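Local atomic coordinates of polyketide Synthase III (Ectocarpus siliculosus, PDB entry 4B0N), a protein that probably catalyses acyl transfer as a type III polyketide synthase of the chalcone/stilbene synthase family, in a pathway leading to phlorotannin monomers. Residues Tyr42-Gly47 with Val251-Arg256; Asn52-Cys57 with Arg102-Asp107; Ser155-Val160 with Leu217-Glu222; Asp269-Leu274 with Ala308-Gly313; Ala353-Val358 with Met371-Arg376. All coordinates share one frame; numbering follows the deposited sequence.

Contact 1. Residues Tyr42-Gly47 with Val251-Arg256; sequences YPVIAG and VLKGAR
Lys253 and Val44 face each other as an antiparallel hydrogen-bonded pair and, with Val251, bury more surface here than any other residues of the two strands. Val44 N donates to Lys253 O at 2.8 Å, and Lys253 N returns a bond to Val44 O at 2.9 Å that is nearly straight at the hydrogen (169°). The lysine chain then runs alongside the valine on the same face of the sheet. Its CG is lodged between the backbone N and the carbonyl carbon (chi1 62°), and from there the extended methylenes bring CE to 3.9 Å from Val44 CB. CD passes 4.0 Å from Ala46 CB, so the contact is made by the aliphatic part of the lysine. A serine in place of Lys253 would probably strip this cover from Val44 and Ala46 and open a gap along that face. Val251 is engaged differently: its O accepts from Ala46 N at 2.8 Å, and its N donates to Gly47 O at 2.8 Å. Ala46 and Gly47 thus both answer to Val251, which shifts the register by one residue. On the other face Ile45 CG1 meets Leu252 CD2 at 4.2 Å, and Leu252 also touches helix 196-210. The arrangement is a beta bulge where strand 42-51 pairs with strand 245-255, on the side of the N-terminal, thiolase-like sheet that adjoins strand 265-274.

Contact 2. Residues Asn52-Cys57 with Arg102-Asp107; sequences NPQYRC and RAAKGD
The ring of Tyr55 is met in its own plane by Arg102 O, Ala104 N and Asp107 OD2, while one of its faces carries CB of the preceding residue, Gln54, offset toward the rim. Tyr55 CG lies anti to the carbonyl carbon (chi1 -53°), which sends the ring to the loop. The Asp107 carboxylate is turned almost coplanar with the ring, 3° apart. At the end of the ring, Tyr55 OH accepts from Ala104 N at 3.0 Å, close to straight (168°), and donates at 3.0 Å to the anti lone pair of Asp107 OD2. A phenylalanine in place of Tyr55 has no hydroxyl to offer, and the loop at Ala104 and Asp107 would probably lose its tie to strand 55-58. Asp107 OD2 also forms a salt bridge with Lys131. Gln54 adds its amide, with NE2 3.5 Å from Ala104 CB. Further along, the edge of the Arg102 guanidinium approaches Arg56 O, NH2 at 2.7 Å, but the N-H points badly and the bond is weak; the stronger partner of Arg102 is Glu61, through NH1. The loop 102-107, between strand 90-93 and helix 121-146, is thereby fastened to strand 55-58, whose antiparallel partner is strand 90-93 and whose Cys57 side chain lies about 6 Å from the bound arachidonic acid.

Contact 3. Residues Ser155-Val160 with Leu217-Glu222; sequences SKLVVV and LMICVE
Leu217 N reaches Lys156 O at 2.8 Å, the first of five backbone bonds that join the two strands in parallel. Val158 ties to two residues, its N to Leu217 O and its O to Ile219 N at 2.8 Å. The ladder closes with Val221 N on Val160 O at 3.0 Å, almost straight (177°). On the face bearing Leu157 and Ile219, the two side chains cross obliquely, with Leu157 CD1 3.9 Å from Ile219 CD1; the same methyl lies 4.0 Å from Leu217 CD2. Helices 121-146 and 170-177 cover this face. On the reverse face Cys220 SG, held anti to its carbonyl carbon (chi1 -68°), rests 3.9 Å from Val160 CB, under helix 196-210. At the end of its strand the buried Glu222 carboxylate is probably fixed in rotation, OE2 being bonded to Ser162 N and to the hydroxyls of Ser161 and Thr163, and OE1 to Ser367 OG. The Glu222 side chain is about 6 Å from the bound arachidonic acid, and that of Val159 about 5 Å from a malonic acid that probably comes from the crystallisation liquor. This parallel pair lies in the mixed sheet of the N-terminal half, between helix layers, as in the five-layered alpha-beta-alpha-beta-alpha thiolase fold.

Contact 4. Residues Asp269-Leu274 with Ala308-Gly313; sequences DNHAWL and AFFADG
Trp273 presents one face of its indole to Phe309, whose CE2 stands 3.4 Å above the plane, offset toward the rim. The pair belongs to a helix-on-sheet layer of the C-terminal thiolase-like half, where helix 299-316 lies against strand 265-274 of the C-terminal sheet; the short segments run roughly antiparallel. The indole and phenyl planes are oblique, 57° apart. Trp273 reaches the helix because its CG is anti to the backbone N (chi1 -168°). One residue along the helix, Phe310 is turned to the strand: its CE1 lies 3.5 Å from His271 O, near the ring plane. Its ring runs at 22° to the imidazole of His271 but is slid so far aside that the two barely overlap, centroids 5.6 Å apart. His271 O is also hydrogen-bonded to Arg202. Trp273 packs too on Arg182 of the second subunit, to which Leu274 makes backbone hydrogen bonds. A water bridges the segments, donating to Phe309 O at 3.2 Å and bonded to His271 NE2 at 3.3 Å.

Contact 5. Residues Ala353-Val358 with Met371-Arg376; sequences ADSWAV and MFVLSR
In the crossing of helix 353-362 with helix 369-385, Val358 sets its CG2 into the second helix, 3.6 Å from Val373 N and 3.7 Å from Val373 CG2. Phe372 adds its CB, 3.8 Å from Val358 CG2, while its ring leads away to meet Tyr362 edge-to-face. Val373 uses both branches: CG1, anti to the backbone N (chi1 -179°), turns to Asp354 CB at 3.7 Å, and also touches Ser355 OG, which is hydrogen-bonded to Val330 O. The axes of these short segments lie 8.9 Å apart at 126°, a buried helix-helix crossing within the C-terminal thiolase-like half. A salt bridge flanks the valines. Arg376 NE meets Asp354 OD1 at 3.4 Å, a weak, long bond within it, the oxygen lying at the edge of the guanidinium. Asp354 OD2 holds a second arginine, Arg380, so one carboxylate is shared by two positive groups. Ala357 CB sits over the centre of the Arg376 guanidinium, 3.7 Å above its plane.

Contacts 1 and 3 are buried and belong to one sheet, where strands 245-255 and 215-223 are neighbours; backbone ladders dominate both, antiparallel with a bulge in contact 1, parallel in contact 3. Contact 5 is also buried, but helix meets helix by valines and a weak salt bridge. It touches contact 3 through Met371 SD and Met218 CE, 3.8 Å apart, and contact 1 through Leu374 and Ile45, so the two halves meet there. Contacts 2 and 4 are only partly buried, their centres about 40 Å apart: a loop held by a tyrosine hydroxyl in one, aromatic rings and a water beside the second subunit in the other.

Contact 1. Residues Tyr42-Gly47 with Val251-Arg256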
# COMPACT_ATOMS: atom_id res chain seq x y z
N TYR A 42 -5.49 4.47 -24.11
CA TYR A 42 -5.80 3.22 -23.42
C TYR A 42 -4.56 2.61 -22.76
O TYR A 42 -3.47 2.67 -23.33
CB TYR A 42 -6.39 2.21 -24.40
CG TYR A 42 -7.73 2.59 -24.99
CD1 TYR A 42 -8.91 2.38 -24.29
CD2 TYR A 42 -7.81 3.16 -26.27
CE1 TYR A 42 -10.14 2.72 -24.83
CE2 TYR A 42 -9.04 3.50 -26.82
CZ TYR A 42 -10.20 3.28 -26.09
OH TYR A 42 -11.42 3.62 -26.63
N PRO A 43 -4.73 2.03 -21.56
CA PRO A 43 -3.62 1.30 -20.95
C PRO A 43 -3.45 -0.10 -21.55
O PRO A 43 -4.43 -0.83 -21.71
CB PRO A 43 -4.01 1.21 -19.47
CG PRO A 43 -5.49 1.35 -19.45
CD PRO A 43 -5.89 2.15 -20.65
N VAL A 44 -2.21 -0.43 -21.90
CA VAL A 44 -1.88 -1.73 -22.50
C VAL A 44 -0.72 -2.38 -21.76
O VAL A 44 0.26 -1.70 -21.41
CB VAL A 44 -1.50 -1.61 -24.00
CG1 VAL A 44 -1.37 -3.00 -24.62
CG2 VAL A 44 -2.51 -0.78 -24.77
N ILE A 45 -0.82 -3.68 -21.53
CA ILE A 45 0.29 -4.47 -21.01
C ILE A 45 1.31 -4.69 -22.14
O ILE A 45 1.06 -5.45 -23.08
CB ILE A 45 -0.19 -5.82 -20.41
CG1 ILE A 45 -1.11 -5.56 -19.21
CG2 ILE A 45 1.00 -6.68 -20.00
CD1 ILE A 45 -2.04 -6.70 -18.88
N ALA A 46 2.44 -4.00 -22.04
CA ALA A 46 3.49 -4.06 -23.06
C ALA A 46 4.45 -5.24 -22.86
O ALA A 46 5.00 -5.77 -23.83
CB ALA A 46 4.27 -2.74 -23.10
N GLY A 47 4.64 -5.64 -21.61
CA GLY A 47 5.48 -6.78 -21.28
C GLY A 47 5.00 -7.46 -20.01
O GLY A 47 4.54 -6.80 -19.08
N VAL A 251 4.48 -4.54 -17.39
CA VAL A 251 4.81 -3.19 -17.81
C VAL A 251 3.60 -2.61 -18.54
O VAL A 251 2.97 -3.30 -19.33
CB VAL A 251 6.06 -3.14 -18.71
CG1 VAL A 251 6.49 -1.70 -18.96
CG2 VAL A 251 7.20 -3.93 -18.09
N LEU A 252 3.29 -1.35 -18.25
CA LEU A 252 2.10 -0.73 -18.80
C LEU A 252 2.40 0.55 -19.57
O LEU A 252 3.11 1.43 -19.08
CB LEU A 252 1.08 -0.48 -17.70
CG LEU A 252 0.24 -1.73 -17.40
CD1 LEU A 252 0.25 -2.07 -15.93
CD2 LEU A 252 -1.17 -1.57 -17.94
N LYS A 253 1.85 0.61 -20.78
CA LYS A 253 1.95 1.79 -21.64
C LYS A 253 0.57 2.41 -21.89
O LYS A 253 -0.45 1.74 -21.72
CB LYS A 253 2.62 1.42 -22.97
CG LYS A 253 1.86 0.39 -23.80
CD LYS A 253 2.51 0.19 -25.16
CE LYS A 253 1.82 -0.93 -25.92
NZ LYS A 253 2.38 -1.10 -27.29
N GLY A 254 0.57 3.68 -22.27
CA GLY A 254 -0.65 4.38 -22.67
C GLY A 254 -0.62 4.69 -24.16
O GLY A 254 0.12 5.58 -24.60
N ALA A 255 -1.41 3.96 -24.93
CA ALA A 255 -1.37 4.04 -26.39
C ALA A 255 -2.67 4.54 -27.01
O ALA A 255 -3.75 4.32 -26.46
CB ALA A 255 -1.00 2.68 -26.97
N ARG A 256 -2.55 5.19 -28.16
CA ARG A 256 -3.69 5.74 -28.89
C ARG A 256 -4.32 4.66 -29.79
O ARG A 256 -4.01 3.48 -29.64
CB ARG A 256 -3.26 6.96 -29.72
CG ARG A 256 -3.99 8.25 -29.40
CD ARG A 256 -3.33 9.03 -28.27
NE ARG A 256 -1.96 9.43 -28.61
CZ ARG A 256 -1.21 10.25 -27.88
NH1 ARG A 256 -1.68 10.78 -26.75
NH2 ARG A 256 0.02 10.55 -28.28

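Contact 2. Residues Asn52-Cys57 with Arg102-Asp107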
# COMPACT_ATOMS: atom_id res chain seq x y z
N ASN A 52 8.96 -17.85 -10.16
CA ASN A 52 8.75 -18.71 -9.01
C ASN A 52 10.01 -18.88 -8.16
O ASN A 52 11.12 -18.76 -8.68
CB ASN A 52 8.23 -20.07 -9.45
CG ASN A 52 6.78 -20.03 -9.87
OD1 ASN A 52 5.94 -19.52 -9.13
ND2 ASN A 52 6.48 -20.54 -11.05
N PRO A 53 9.83 -19.15 -6.85
CA PRO A 53 10.98 -19.47 -6.02
C PRO A 53 11.61 -20.82 -6.39
O PRO A 53 11.12 -21.52 -7.28
CB PRO A 53 10.39 -19.51 -4.60
CG PRO A 53 8.94 -19.79 -4.81
CD PRO A 53 8.59 -19.06 -6.06
N GLN A 54 12.68 -21.17 -5.68
CA GLN A 54 13.56 -22.28 -6.04
C GLN A 54 12.91 -23.67 -6.00
O GLN A 54 13.10 -24.47 -6.92
CB GLN A 54 14.78 -22.25 -5.13
CG GLN A 54 16.04 -22.81 -5.76
CD GLN A 54 17.25 -22.68 -4.85
OE1 GLN A 54 17.11 -22.43 -3.65
NE2 GLN A 54 18.44 -22.87 -5.42
N TYR A 55 12.14 -23.94 -4.95
CA TYR A 55 11.73 -25.31 -4.63
C TYR A 55 10.33 -25.67 -5.10
O TYR A 55 9.34 -25.15 -4.59
CB TYR A 55 11.87 -25.57 -3.13
CG TYR A 55 13.26 -25.25 -2.60
CD1 TYR A 55 14.30 -26.16 -2.72
CD2 TYR A 55 13.52 -24.02 -1.98
CE1 TYR A 55 15.57 -25.87 -2.24
CE2 TYR A 55 14.78 -23.72 -1.50
CZ TYR A 55 15.81 -24.64 -1.63
OH TYR A 55 17.07 -24.35 -1.16
N ARG A 56 10.26 -26.56 -6.09
CA ARG A 56 8.99 -27.12 -6.55
C ARG A 56 8.65 -28.34 -5.69
O ARG A 56 9.31 -29.38 -5.77
CB ARG A 56 9.09 -27.47 -8.04
CG ARG A 56 8.07 -28.50 -8.53
CD ARG A 56 6.83 -27.85 -9.11
NE ARG A 56 6.78 -27.99 -10.57
CZ ARG A 56 6.26 -29.04 -11.21
NH1 ARG A 56 5.74 -30.06 -10.55
NH2 ARG A 56 6.26 -29.06 -12.54
N CYS A 57 7.62 -28.20 -4.86
CA CYS A 57 7.20 -29.25 -3.94
C CYS A 57 5.86 -29.85 -4.35
O CYS A 57 4.85 -29.15 -4.41
CB CYS A 57 7.12 -28.71 -2.51
SG CYS A 57 6.37 -29.81 -1.28
N ARG A 102 16.56 -31.72 -1.42
CA ARG A 102 16.90 -30.88 -2.58
C ARG A 102 17.39 -29.48 -2.22
O ARG A 102 17.52 -28.62 -3.09
CB ARG A 102 15.71 -30.78 -3.53
CG ARG A 102 15.20 -32.12 -4.04
CD ARG A 102 14.39 -31.97 -5.32
NE ARG A 102 13.09 -31.33 -5.10
CZ ARG A 102 11.98 -31.97 -4.73
NH1 ARG A 102 11.99 -33.28 -4.53
NH2 ARG A 102 10.86 -31.29 -4.57
N ALA A 103 17.68 -29.26 -0.93
CA ALA A 103 18.17 -27.96 -0.46
C ALA A 103 19.38 -27.49 -1.26
O ALA A 103 20.27 -28.28 -1.59
CB ALA A 103 18.50 -28.03 1.02
N ALA A 104 19.40 -26.20 -1.57
CA ALA A 104 20.50 -25.58 -2.29
C ALA A 104 21.78 -25.62 -1.46
O ALA A 104 21.73 -25.59 -0.23
CB ALA A 104 20.16 -24.15 -2.68
N LYS A 105 22.92 -25.68 -2.15
CA LYS A 105 24.22 -25.81 -1.52
C LYS A 105 24.58 -24.54 -0.75
O LYS A 105 25.23 -23.63 -1.27
CB LYS A 105 25.29 -26.14 -2.58
CG LYS A 105 26.41 -27.05 -2.10
CD LYS A 105 27.64 -26.27 -1.67
CE LYS A 105 28.83 -27.20 -1.48
NZ LYS A 105 30.11 -26.45 -1.45
N GLY A 106 24.13 -24.47 0.50
CA GLY A 106 24.36 -23.31 1.36
C GLY A 106 23.11 -22.52 1.68
O GLY A 106 23.17 -21.31 1.90
N ASP A 107 21.97 -23.21 1.71
CA ASP A 107 20.69 -22.60 2.07
C ASP A 107 20.06 -23.35 3.24
O ASP A 107 19.64 -24.50 3.09
CB ASP A 107 19.74 -22.59 0.87
CG ASP A 107 18.55 -21.66 1.06
OD1 ASP A 107 18.74 -20.56 1.63
OD2 ASP A 107 17.43 -22.02 0.64

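Contact 3. Residues Ser155-Val160 with Leu217-Glu222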
# COMPACT_ATOMS: atom_id res chain seq x y z
N SER A 155 9.17 4.78 -15.37
CA SER A 155 8.95 6.02 -14.63
C SER A 155 8.24 5.78 -13.30
O SER A 155 8.42 6.54 -12.34
CB SER A 155 8.13 7.00 -15.46
OG SER A 155 8.75 7.27 -16.70
N LYS A 156 7.43 4.72 -13.25
CA LYS A 156 6.63 4.39 -12.08
C LYS A 156 6.83 2.93 -11.68
O LYS A 156 6.83 2.04 -12.54
CB LYS A 156 5.15 4.67 -12.35
CG LYS A 156 4.33 4.87 -11.09
CD LYS A 156 2.88 4.49 -11.29
CE LYS A 156 2.05 4.86 -10.07
NZ LYS A 156 0.76 4.12 -10.03
N LEU A 157 6.98 2.70 -10.39
CA LEU A 157 7.14 1.35 -9.85
C LEU A 157 6.10 1.09 -8.76
O LEU A 157 5.98 1.86 -7.81
CB LEU A 157 8.56 1.16 -9.30
CG LEU A 157 8.94 -0.14 -8.58
CD1 LEU A 157 8.78 -1.36 -9.48
CD2 LEU A 157 10.38 -0.03 -8.09
N VAL A 158 5.35 0.01 -8.93
CA VAL A 158 4.34 -0.37 -7.97
C VAL A 158 4.59 -1.81 -7.52
O VAL A 158 4.54 -2.73 -8.34
CB VAL A 158 2.91 -0.23 -8.54
CG1 VAL A 158 1.88 -0.73 -7.54
CG2 VAL A 158 2.63 1.22 -8.92
N VAL A 159 4.88 -1.97 -6.23
CA VAL A 159 5.06 -3.30 -5.64
C VAL A 159 3.82 -3.66 -4.82
O VAL A 159 3.27 -2.82 -4.11
CB VAL A 159 6.33 -3.37 -4.76
CG1 VAL A 159 6.45 -4.72 -4.06
CG2 VAL A 159 7.58 -3.09 -5.59
N VAL A 160 3.39 -4.91 -4.95
CA VAL A 160 2.19 -5.40 -4.28
C VAL A 160 2.51 -6.67 -3.48
O VAL A 160 3.06 -7.63 -4.03
CB VAL A 160 1.07 -5.69 -5.30
CG1 VAL A 160 -0.06 -6.48 -4.66
CG2 VAL A 160 0.54 -4.40 -5.91
N LEU A 217 5.69 0.05 -14.15
CA LEU A 217 5.94 -1.36 -13.86
C LEU A 217 5.21 -1.81 -12.60
O LEU A 217 5.46 -1.30 -11.50
CB LEU A 217 7.45 -1.61 -13.74
CG LEU A 217 8.01 -2.98 -13.32
CD1 LEU A 217 7.66 -4.07 -14.31
CD2 LEU A 217 9.52 -2.89 -13.12
N MET A 218 4.29 -2.75 -12.76
CA MET A 218 3.52 -3.29 -11.64
C MET A 218 3.97 -4.71 -11.33
O MET A 218 3.96 -5.57 -12.21
CB MET A 218 2.02 -3.24 -11.95
CG MET A 218 1.11 -3.50 -10.76
SD MET A 218 0.75 -5.25 -10.49
CE MET A 218 -0.49 -5.54 -11.75
N ILE A 219 4.39 -4.94 -10.09
CA ILE A 219 4.93 -6.23 -9.68
C ILE A 219 4.20 -6.79 -8.47
O ILE A 219 4.14 -6.16 -7.41
CB ILE A 219 6.44 -6.16 -9.36
CG1 ILE A 219 7.20 -5.42 -10.46
CG2 ILE A 219 7.01 -7.56 -9.16
CD1 ILE A 219 8.66 -5.16 -10.17
N CYS A 220 3.64 -7.99 -8.63
CA CYS A 220 3.07 -8.74 -7.52
C CYS A 220 4.05 -9.80 -7.05
O CYS A 220 4.52 -10.63 -7.84
CB CYS A 220 1.75 -9.37 -7.92
SG CYS A 220 0.45 -8.16 -8.20
N VAL A 221 4.36 -9.76 -5.77
CA VAL A 221 5.26 -10.73 -5.16
C VAL A 221 4.60 -11.27 -3.91
O VAL A 221 3.98 -10.52 -3.15
CB VAL A 221 6.64 -10.11 -4.84
CG1 VAL A 221 6.51 -8.95 -3.86
CG2 VAL A 221 7.59 -11.17 -4.31
N GLU A 222 4.73 -12.57 -3.71
CA GLU A 222 4.12 -13.22 -2.57
C GLU A 222 4.93 -14.43 -2.11
O GLU A 222 5.35 -15.25 -2.93
CB GLU A 222 2.70 -13.63 -2.91
CG GLU A 222 1.70 -13.25 -1.84
CD GLU A 222 1.34 -11.77 -1.86
OE1 GLU A 222 0.82 -11.29 -2.89
OE2 GLU A 222 1.56 -11.10 -0.84

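Contact 4. Residues Asp269-Leu274 with Ala308-Gly313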
# COMPACT_ATOMS: atom_id res chain seq x y z
N ASP A 269 -11.48 -0.97 -19.13
CA ASP A 269 -12.13 -0.50 -17.90
C ASP A 269 -11.75 -1.33 -16.68
O ASP A 269 -11.25 -2.45 -16.80
CB ASP A 269 -13.66 -0.47 -18.07
CG ASP A 269 -14.36 0.42 -17.05
OD1 ASP A 269 -13.79 1.47 -16.66
OD2 ASP A 269 -15.49 0.08 -16.64
N ASN A 270 -11.99 -0.76 -15.50
CA ASN A 270 -11.91 -1.48 -14.24
C ASN A 270 -13.20 -1.31 -13.44
O ASN A 270 -13.85 -0.26 -13.51
CB ASN A 270 -10.69 -1.05 -13.42
CG ASN A 270 -10.56 0.46 -13.30
OD1 ASN A 270 -11.32 1.11 -12.58
ND2 ASN A 270 -9.58 1.02 -13.99
N HIS A 271 -13.57 -2.35 -12.69
CA HIS A 271 -14.79 -2.33 -11.90
C HIS A 271 -14.58 -2.96 -10.56
O HIS A 271 -13.80 -3.91 -10.43
CB HIS A 271 -15.92 -3.03 -12.65
CG HIS A 271 -17.30 -2.78 -12.07
ND1 HIS A 271 -17.84 -1.55 -11.99
CD2 HIS A 271 -18.24 -3.66 -11.55
CE1 HIS A 271 -19.06 -1.64 -11.43
NE2 HIS A 271 -19.31 -2.93 -11.17
N ALA A 272 -15.26 -2.43 -9.55
CA ALA A 272 -15.20 -2.95 -8.20
C ALA A 272 -16.61 -3.07 -7.61
O ALA A 272 -17.55 -2.46 -8.12
CB ALA A 272 -14.33 -2.06 -7.32
N TRP A 273 -16.75 -3.87 -6.56
CA TRP A 273 -18.00 -3.98 -5.81
C TRP A 273 -17.81 -4.67 -4.50
O TRP A 273 -17.36 -5.82 -4.45
CB TRP A 273 -19.08 -4.68 -6.62
CG TRP A 273 -20.44 -4.54 -5.99
CD1 TRP A 273 -21.14 -5.48 -5.23
CD2 TRP A 273 -21.31 -3.35 -6.02
NE1 TRP A 273 -22.34 -4.97 -4.82
CE2 TRP A 273 -22.51 -3.71 -5.25
CE3 TRP A 273 -21.22 -2.08 -6.59
CZ2 TRP A 273 -23.57 -2.82 -5.08
CZ3 TRP A 273 -22.29 -1.20 -6.41
CH2 TRP A 273 -23.43 -1.56 -5.67
N LEU A 274 -18.16 -3.98 -3.42
CA LEU A 274 -18.14 -4.55 -2.07
C LEU A 274 -19.49 -5.22 -1.78
O LEU A 274 -20.55 -4.61 -1.93
CB LEU A 274 -17.85 -3.47 -1.03
CG LEU A 274 -16.98 -3.78 0.19
CD1 LEU A 274 -16.87 -2.54 1.06
CD2 LEU A 274 -17.52 -4.94 1.02
N ALA A 308 -22.56 -12.76 -10.08
CA ALA A 308 -23.42 -12.35 -11.19
C ALA A 308 -23.58 -10.84 -11.22
O ALA A 308 -23.35 -10.21 -12.25
CB ALA A 308 -24.78 -13.04 -11.10
N PHE A 309 -23.95 -10.25 -10.08
CA PHE A 309 -24.18 -8.81 -9.96
C PHE A 309 -22.95 -7.98 -10.32
O PHE A 309 -23.08 -6.89 -10.89
CB PHE A 309 -24.67 -8.45 -8.55
CG PHE A 309 -25.12 -7.02 -8.41
CD1 PHE A 309 -26.40 -6.64 -8.82
CD2 PHE A 309 -24.27 -6.05 -7.88
CE1 PHE A 309 -26.82 -5.32 -8.70
CE2 PHE A 309 -24.69 -4.73 -7.76
CZ PHE A 309 -25.96 -4.37 -8.16
N PHE A 310 -21.77 -8.50 -10.00
CA PHE A 310 -20.50 -7.84 -10.32
C PHE A 310 -20.17 -7.89 -11.81
O PHE A 310 -19.85 -6.87 -12.42
CB PHE A 310 -19.36 -8.43 -9.49
CG PHE A 310 -17.98 -8.07 -9.98
CD1 PHE A 310 -17.47 -6.78 -9.80
CD2 PHE A 310 -17.19 -9.01 -10.63
CE1 PHE A 310 -16.21 -6.44 -10.25
CE2 PHE A 310 -15.92 -8.68 -11.09
CZ PHE A 310 -15.43 -7.39 -10.90
N ALA A 311 -20.26 -9.09 -12.39
CA ALA A 311 -19.88 -9.31 -13.79
C ALA A 311 -20.91 -8.75 -14.77
O ALA A 311 -20.54 -8.19 -15.81
CB ALA A 311 -19.62 -10.78 -14.05
N ASP A 312 -22.19 -8.92 -14.46
CA ASP A 312 -23.26 -8.33 -15.26
C ASP A 312 -23.28 -6.81 -15.11
O ASP A 312 -23.72 -6.10 -16.02
CB ASP A 312 -24.63 -8.91 -14.88
CG ASP A 312 -24.83 -10.33 -15.40
OD1 ASP A 312 -24.35 -10.64 -16.52
OD2 ASP A 312 -25.48 -11.13 -14.70
N GLY A 313 -22.81 -6.32 -13.96
CA GLY A 313 -22.61 -4.89 -13.76
C GLY A 313 -21.53 -4.34 -14.68
O GLY A 313 -21.76 -3.36 -15.40
O HOH W 1 -22.13 -4.02 -9.96

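Contact 5. Residues Ala353-Val358 with Met371-Arg376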
# COMPACT_ATOMS: atom_id res chain seq x y z
N ALA A 353 -10.43 -23.47 -17.86
CA ALA A 353 -9.32 -24.44 -17.97
C ALA A 353 -7.95 -23.85 -17.61
O ALA A 353 -7.07 -24.57 -17.13
CB ALA A 353 -9.29 -25.06 -19.35
N ASP A 354 -7.78 -22.55 -17.85
CA ASP A 354 -6.56 -21.84 -17.48
C ASP A 354 -6.43 -21.73 -15.96
O ASP A 354 -5.34 -21.88 -15.42
CB ASP A 354 -6.55 -20.43 -18.09
CG ASP A 354 -6.53 -20.45 -19.61
OD1 ASP A 354 -5.75 -21.22 -20.20
OD2 ASP A 354 -7.30 -19.67 -20.22
N SER A 355 -7.56 -21.48 -15.29
CA SER A 355 -7.59 -21.29 -13.84
C SER A 355 -7.26 -22.58 -13.08
O SER A 355 -6.59 -22.53 -12.05
CB SER A 355 -8.95 -20.75 -13.40
OG SER A 355 -9.29 -19.56 -14.10
N TRP A 356 -7.72 -23.72 -13.60
CA TRP A 356 -7.39 -25.02 -13.03
C TRP A 356 -5.94 -25.35 -13.22
O TRP A 356 -5.30 -25.92 -12.34
CB TRP A 356 -8.26 -26.12 -13.63
CG TRP A 356 -9.71 -26.05 -13.21
CD1 TRP A 356 -10.81 -25.75 -14.01
CD2 TRP A 356 -10.27 -26.30 -11.88
NE1 TRP A 356 -11.97 -25.79 -13.29
CE2 TRP A 356 -11.72 -26.11 -12.00
CE3 TRP A 356 -9.73 -26.64 -10.64
CZ2 TRP A 356 -12.58 -26.27 -10.92
CZ3 TRP A 356 -10.61 -26.79 -9.56
CH2 TRP A 356 -11.99 -26.61 -9.69
N ALA A 357 -5.42 -24.99 -14.39
CA ALA A 357 -4.03 -25.27 -14.76
C ALA A 357 -3.03 -24.55 -13.85
O ALA A 357 -2.04 -25.14 -13.42
CB ALA A 357 -3.79 -24.90 -16.22
N VAL A 358 -3.30 -23.28 -13.56
CA VAL A 358 -2.46 -22.49 -12.66
C VAL A 358 -2.51 -23.09 -11.26
O VAL A 358 -1.48 -23.37 -10.66
CB VAL A 358 -2.86 -21.00 -12.66
CG1 VAL A 358 -2.26 -20.26 -11.47
CG2 VAL A 358 -2.43 -20.34 -13.96
N MET A 371 -2.45 -13.01 -12.61
CA MET A 371 -1.49 -12.71 -13.67
C MET A 371 -0.98 -13.99 -14.34
O MET A 371 -0.65 -13.98 -15.53
CB MET A 371 -0.29 -11.93 -13.12
CG MET A 371 -0.58 -10.92 -12.03
SD MET A 371 -0.42 -9.20 -12.57
CE MET A 371 1.36 -9.01 -12.66
N PHE A 372 -0.89 -15.07 -13.58
CA PHE A 372 -0.47 -16.36 -14.13
C PHE A 372 -1.52 -16.90 -15.10
O PHE A 372 -1.18 -17.32 -16.21
CB PHE A 372 -0.20 -17.37 -13.00
CG PHE A 372 1.19 -17.28 -12.42
CD1 PHE A 372 1.54 -16.23 -11.58
CD2 PHE A 372 2.13 -18.25 -12.69
CE1 PHE A 372 2.81 -16.15 -11.03
CE2 PHE A 372 3.41 -18.18 -12.15
CZ PHE A 372 3.75 -17.13 -11.32
N VAL A 373 -2.79 -16.87 -14.69
CA VAL A 373 -3.91 -17.26 -15.55
C VAL A 373 -3.95 -16.36 -16.78
O VAL A 373 -4.02 -16.84 -17.92
CB VAL A 373 -5.27 -17.17 -14.82
CG1 VAL A 373 -6.41 -17.62 -15.73
CG2 VAL A 373 -5.26 -18.00 -13.54
N LEU A 374 -3.89 -15.06 -16.54
CA LEU A 374 -3.87 -14.05 -17.59
C LEU A 374 -2.72 -14.31 -18.58
O LEU A 374 -2.92 -14.26 -19.79
CB LEU A 374 -3.75 -12.66 -16.96
CG LEU A 374 -4.09 -11.36 -17.70
CD1 LEU A 374 -2.84 -10.76 -18.34
CD2 LEU A 374 -5.23 -11.50 -18.72
N SER A 375 -1.54 -14.63 -18.04
CA SER A 375 -0.37 -14.94 -18.86
C SER A 375 -0.38 -16.39 -19.34
O SER A 375 0.68 -17.02 -19.50
CB SER A 375 0.93 -14.63 -18.11
OG SER A 375 2.06 -14.89 -18.92
N ARG A 376 -1.58 -16.93 -19.56
CA ARG A 376 -1.77 -18.20 -20.24
C ARG A 376 -2.61 -17.92 -21.47
O ARG A 376 -2.38 -18.50 -22.54
CB ARG A 376 -2.48 -19.21 -19.35
CG ARG A 376 -1.58 -19.89 -18.33
CD ARG A 376 -2.33 -21.00 -17.61
NE ARG A 376 -2.89 -21.99 -18.54
CZ ARG A 376 -2.24 -23.06 -18.98
NH1 ARG A 376 -1.00 -23.31 -18.58
NH2 ARG A 376 -2.84 -23.89 -19.83